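Local coordinates for protein catechol 2,3-dioxygenase (Pseudomonas sp. KL28, PDB 3HPY) that probably catalyses the iron-dependent extradiol ring cleavage of catechol by O2, a step in aromatic hydrocarbon catabolism, as a homotetramer, at residues Q13-L19 with I57-T63. Numbering follows the deposited sequence.
Sequences QVRVLNL and IIREADT
Q13 reaches across to I57, with CG anti to the backbone N (chi1 177°), and chi2 near 95° turns the amide back toward I57. Its NE2 makes a weak hydrogen bond to I57 O and lies 3.3 Å from I57 CB; its OE1 is hydrogen-bonded to R42. I57 O also takes the N-H of V14 at 2.9 Å. V14 O receives R59 N at 3.0 Å. R15 shares a sheet face with R59, and both guanidinium groups form salt bridges with D67, which brings the like charges together around one carboxylate. The aliphatic part of R15 packs on A61, CB to CB 3.4 Å. Its NE lies 3.3 Å from T63 CG2 and makes a weak hydrogen bond to A64 O. V16 N donates a hydrogen bond to R59 O, and V16 O accepts A61 N. On the face that carries V14, V16, I58 and E60, V16 CG1 meets I58 CG2. Past the strand, L17 CD2 brushes the T63 backbone. At the start of helix 19-29, L19 N makes a weak, 3.4 Å bond to E60 OE1, while L19 CD2 touches I58 CD1 at 3.9 Å. The alternating bonds mark two neighbouring parallel strands, 9-16 and 56-60, within a beta-alpha-beta-beta-beta module of the vicinal oxygen chelate fold.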
ATOM      1  N   GLN C  13     -14.925  23.074 -16.946  1.00 34.50           N
ATOM      2  CA  GLN C  13     -14.410  24.413 -17.217  1.00 35.65           C
ATOM      3  C   GLN C  13     -14.494  25.206 -15.920  1.00 35.15           C
ATOM      4  O   GLN C  13     -15.586  25.548 -15.462  1.00 34.76           O
ATOM      5  CB  GLN C  13     -15.219  25.116 -18.310  1.00 37.29           C
ATOM      6  CG  GLN C  13     -14.755  26.553 -18.580  1.00 38.48           C
ATOM      7  CD  GLN C  13     -13.765  26.658 -19.725  1.00 38.60           C
ATOM      8  OE1 GLN C  13     -14.153  26.746 -20.893  1.00 36.26           O
ATOM      9  NE2 GLN C  13     -12.476  26.642 -19.398  1.00 40.32           N
ATOM     10  N   VAL C  14     -13.330  25.480 -15.337  1.00 34.65           N
ATOM     11  CA  VAL C  14     -13.232  26.202 -14.073  1.00 35.06           C
ATOM     12  C   VAL C  14     -12.460  27.508 -14.261  1.00 35.79           C
ATOM     13  O   VAL C  14     -11.511  27.582 -15.045  1.00 35.91           O
ATOM     14  CB  VAL C  14     -12.518  25.327 -13.000  1.00 33.52           C
ATOM     15  CG1 VAL C  14     -12.341  26.109 -11.702  1.00 34.41           C
ATOM     16  CG2 VAL C  14     -13.327  24.070 -12.737  1.00 33.24           C
ATOM     17  N   ARG C  15     -12.879  28.532 -13.531  1.00 36.53           N
ATOM     18  CA  ARG C  15     -12.255  29.843 -13.605  1.00 37.24           C
ATOM     19  C   ARG C  15     -11.381  30.140 -12.386  1.00 36.35           C
ATOM     20  O   ARG C  15     -11.765  29.868 -11.258  1.00 35.84           O
ATOM     21  CB  ARG C  15     -13.344  30.907 -13.747  1.00 36.89           C
ATOM     22  CG  ARG C  15     -14.607  30.624 -12.941  1.00 38.05           C
ATOM     23  CD  ARG C  15     -15.588  31.782 -13.066  1.00 36.84           C
ATOM     24  NE  ARG C  15     -16.653  31.744 -12.066  1.00 37.85           N
ATOM     25  CZ  ARG C  15     -17.772  31.036 -12.179  1.00 37.08           C
ATOM     26  NH1 ARG C  15     -17.996  30.296 -13.258  1.00 37.20           N
ATOM     27  NH2 ARG C  15     -18.670  31.070 -11.203  1.00 36.79           N
ATOM     28  N   VAL C  16     -10.195  30.682 -12.627  1.00 37.66           N
ATOM     29  CA  VAL C  16      -9.281  31.019 -11.544  1.00 40.15           C
ATOM     30  C   VAL C  16      -9.003  32.523 -11.548  1.00 41.58           C
ATOM     31  O   VAL C  16      -9.065  33.172 -12.593  1.00 40.67           O
ATOM     32  CB  VAL C  16      -7.939  30.263 -11.679  1.00 39.82           C
ATOM     33  CG1 VAL C  16      -8.138  28.780 -11.391  1.00 41.21           C
ATOM     34  CG2 VAL C  16      -7.380  30.455 -13.069  1.00 38.63           C
ATOM     35  N   LEU C  17      -8.708  33.070 -10.375  1.00 43.14           N
ATOM     36  CA  LEU C  17      -8.421  34.496 -10.230  1.00 44.69           C
ATOM     37  C   LEU C  17      -7.105  34.878 -10.916  1.00 46.32           C
ATOM     38  O   LEU C  17      -7.001  35.950 -11.516  1.00 46.64           O
ATOM     39  CB  LEU C  17      -8.345  34.860  -8.748  1.00 44.29           C
ATOM     40  CG  LEU C  17      -9.475  34.344  -7.848  1.00 45.20           C
ATOM     41  CD1 LEU C  17      -9.145  34.624  -6.387  1.00 44.57           C
ATOM     42  CD2 LEU C  17     -10.785  35.001  -8.240  1.00 45.70           C
ATOM     43  N   ASN C  18      -6.100  34.010 -10.809  1.00 46.97           N
ATOM     44  CA  ASN C  18      -4.801  34.260 -11.428  1.00 48.59           C
ATOM     45  C   ASN C  18      -4.436  33.091 -12.331  1.00 49.22           C
ATOM     46  O   ASN C  18      -4.061  32.014 -11.863  1.00 49.72           O
ATOM     47  CB  ASN C  18      -3.714  34.443 -10.365  1.00 48.45           C
ATOM     48  CG  ASN C  18      -2.393  34.921 -10.954  1.00 49.32           C
ATOM     49  OD1 ASN C  18      -1.842  34.314 -11.878  1.00 47.65           O
ATOM     50  ND2 ASN C  18      -1.875  36.015 -10.414  1.00 50.99           N
ATOM     51  N   LEU C  19      -4.542  33.318 -13.632  1.00 50.37           N
ATOM     52  CA  LEU C  19      -4.245  32.290 -14.617  1.00 50.53           C
ATOM     53  C   LEU C  19      -2.840  31.720 -14.453  1.00 50.67           C
ATOM     54  O   LEU C  19      -2.662  30.502 -14.411  1.00 51.08           O
ATOM     55  CB  LEU C  19      -4.407  32.862 -16.024  1.00 50.09           C
ATOM     56  CG  LEU C  19      -5.227  32.033 -17.012  1.00 49.80           C
ATOM     57  CD1 LEU C  19      -5.247  32.736 -18.361  1.00 51.20           C
ATOM     58  CD2 LEU C  19      -4.637  30.650 -17.146  1.00 49.31           C
ATOM     59  N   ILE C  57     -10.075  22.615 -17.944  1.00 31.91           N
ATOM     60  CA  ILE C  57      -9.690  23.862 -18.590  1.00 33.79           C
ATOM     61  C   ILE C  57      -9.930  25.054 -17.667  1.00 33.43           C
ATOM     62  O   ILE C  57     -11.016  25.209 -17.107  1.00 33.46           O
ATOM     63  CB  ILE C  57     -10.480  24.098 -19.909  1.00 33.54           C
ATOM     64  CG1 ILE C  57     -10.529  22.820 -20.755  1.00 34.30           C
ATOM     65  CG2 ILE C  57      -9.777  25.152 -20.737  1.00 36.63           C
ATOM     66  CD1 ILE C  57     -11.770  21.984 -20.551  1.00 31.14           C
ATOM     67  N   ILE C  58      -8.913  25.895 -17.511  1.00 33.76           N
ATOM     68  CA  ILE C  58      -9.048  27.055 -16.650  1.00 35.36           C
ATOM     69  C   ILE C  58      -9.108  28.348 -17.444  1.00 36.71           C
ATOM     70  O   ILE C  58      -8.548  28.455 -18.542  1.00 34.97           O
ATOM     71  CB  ILE C  58      -7.901  27.133 -15.619  1.00 36.21           C
ATOM     72  CG1 ILE C  58      -6.562  26.878 -16.305  1.00 34.58           C
ATOM     73  CG2 ILE C  58      -8.140  26.121 -14.509  1.00 37.53           C
ATOM     74  CD1 ILE C  58      -5.366  27.202 -15.457  1.00 31.09           C
ATOM     75  N   ARG C  59      -9.801  29.325 -16.869  1.00 37.82           N
ATOM     76  CA  ARG C  59      -9.985  30.632 -17.485  1.00 40.85           C
ATOM     77  C   ARG C  59      -9.939  31.726 -16.415  1.00 42.45           C
ATOM     78  O   ARG C  59     -10.707  31.684 -15.448  1.00 43.40           O
ATOM     79  CB  ARG C  59     -11.336  30.666 -18.202  1.00 40.78           C
ATOM     80  CG  ARG C  59     -11.724  32.016 -18.775  1.00 41.35           C
ATOM     81  CD  ARG C  59     -13.059  31.925 -19.522  1.00 41.24           C
ATOM     82  NE  ARG C  59     -14.198  31.664 -18.643  1.00 37.88           N
ATOM     83  CZ  ARG C  59     -14.882  32.608 -18.004  1.00 37.81           C
ATOM     84  NH1 ARG C  59     -14.542  33.884 -18.143  1.00 37.58           N
ATOM     85  NH2 ARG C  59     -15.911  32.279 -17.234  1.00 36.88           N
ATOM     86  N   GLU C  60      -9.047  32.699 -16.591  1.00 43.91           N
ATOM     87  CA  GLU C  60      -8.915  33.790 -15.626  1.00 45.33           C
ATOM     88  C   GLU C  60     -10.184  34.621 -15.612  1.00 46.02           C
ATOM     89  O   GLU C  60     -10.415  35.428 -16.510  1.00 47.78           O
ATOM     90  CB  GLU C  60      -7.721  34.691 -15.967  1.00 44.92           C
ATOM     91  CG  GLU C  60      -7.469  35.778 -14.923  1.00 44.75           C
ATOM     92  CD  GLU C  60      -6.277  36.659 -15.244  1.00 44.30           C
ATOM     93  OE1 GLU C  60      -5.147  36.136 -15.343  1.00 43.90           O
ATOM     94  OE2 GLU C  60      -6.470  37.882 -15.392  1.00 45.26           O
ATOM     95  N   ALA C  61     -11.012  34.422 -14.593  1.00 45.93           N
ATOM     96  CA  ALA C  61     -12.253  35.166 -14.499  1.00 46.27           C
ATOM     97  C   ALA C  61     -12.266  36.074 -13.283  1.00 46.74           C
ATOM     98  O   ALA C  61     -11.431  35.958 -12.386  1.00 46.47           O
ATOM     99  CB  ALA C  61     -13.431  34.216 -14.452  1.00 45.53           C
ATOM    100  N   ASP C  62     -13.230  36.984 -13.265  1.00 47.14           N
ATOM    101  CA  ASP C  62     -13.366  37.926 -12.173  1.00 47.13           C
ATOM    102  C   ASP C  62     -13.625  37.191 -10.855  1.00 45.88           C
ATOM    103  O   ASP C  62     -13.329  37.711  -9.777  1.00 45.40           O
ATOM    104  CB  ASP C  62     -14.504  38.900 -12.481  1.00 48.67           C
ATOM    105  CG  ASP C  62     -14.463  40.130 -11.606  1.00 50.97           C
ATOM    106  OD1 ASP C  62     -15.317  41.026 -11.801  1.00 50.94           O
ATOM    107  OD2 ASP C  62     -13.575  40.197 -10.724  1.00 51.18           O
ATOM    108  N   THR C  63     -14.170  35.981 -10.946  1.00 44.26           N
ATOM    109  CA  THR C  63     -14.463  35.177  -9.758  1.00 43.49           C
ATOM    110  C   THR C  63     -14.100  33.711  -9.979  1.00 41.49           C
ATOM    111  O   THR C  63     -13.792  33.304 -11.100  1.00 41.09           O
ATOM    112  CB  THR C  63     -15.962  35.250  -9.381  1.00 44.63           C
ATOM    113  OG1 THR C  63     -16.192  34.479  -8.195  1.00 47.69           O
ATOM    114  CG2 THR C  63     -16.824  34.683 -10.498  1.00 45.25           C
TER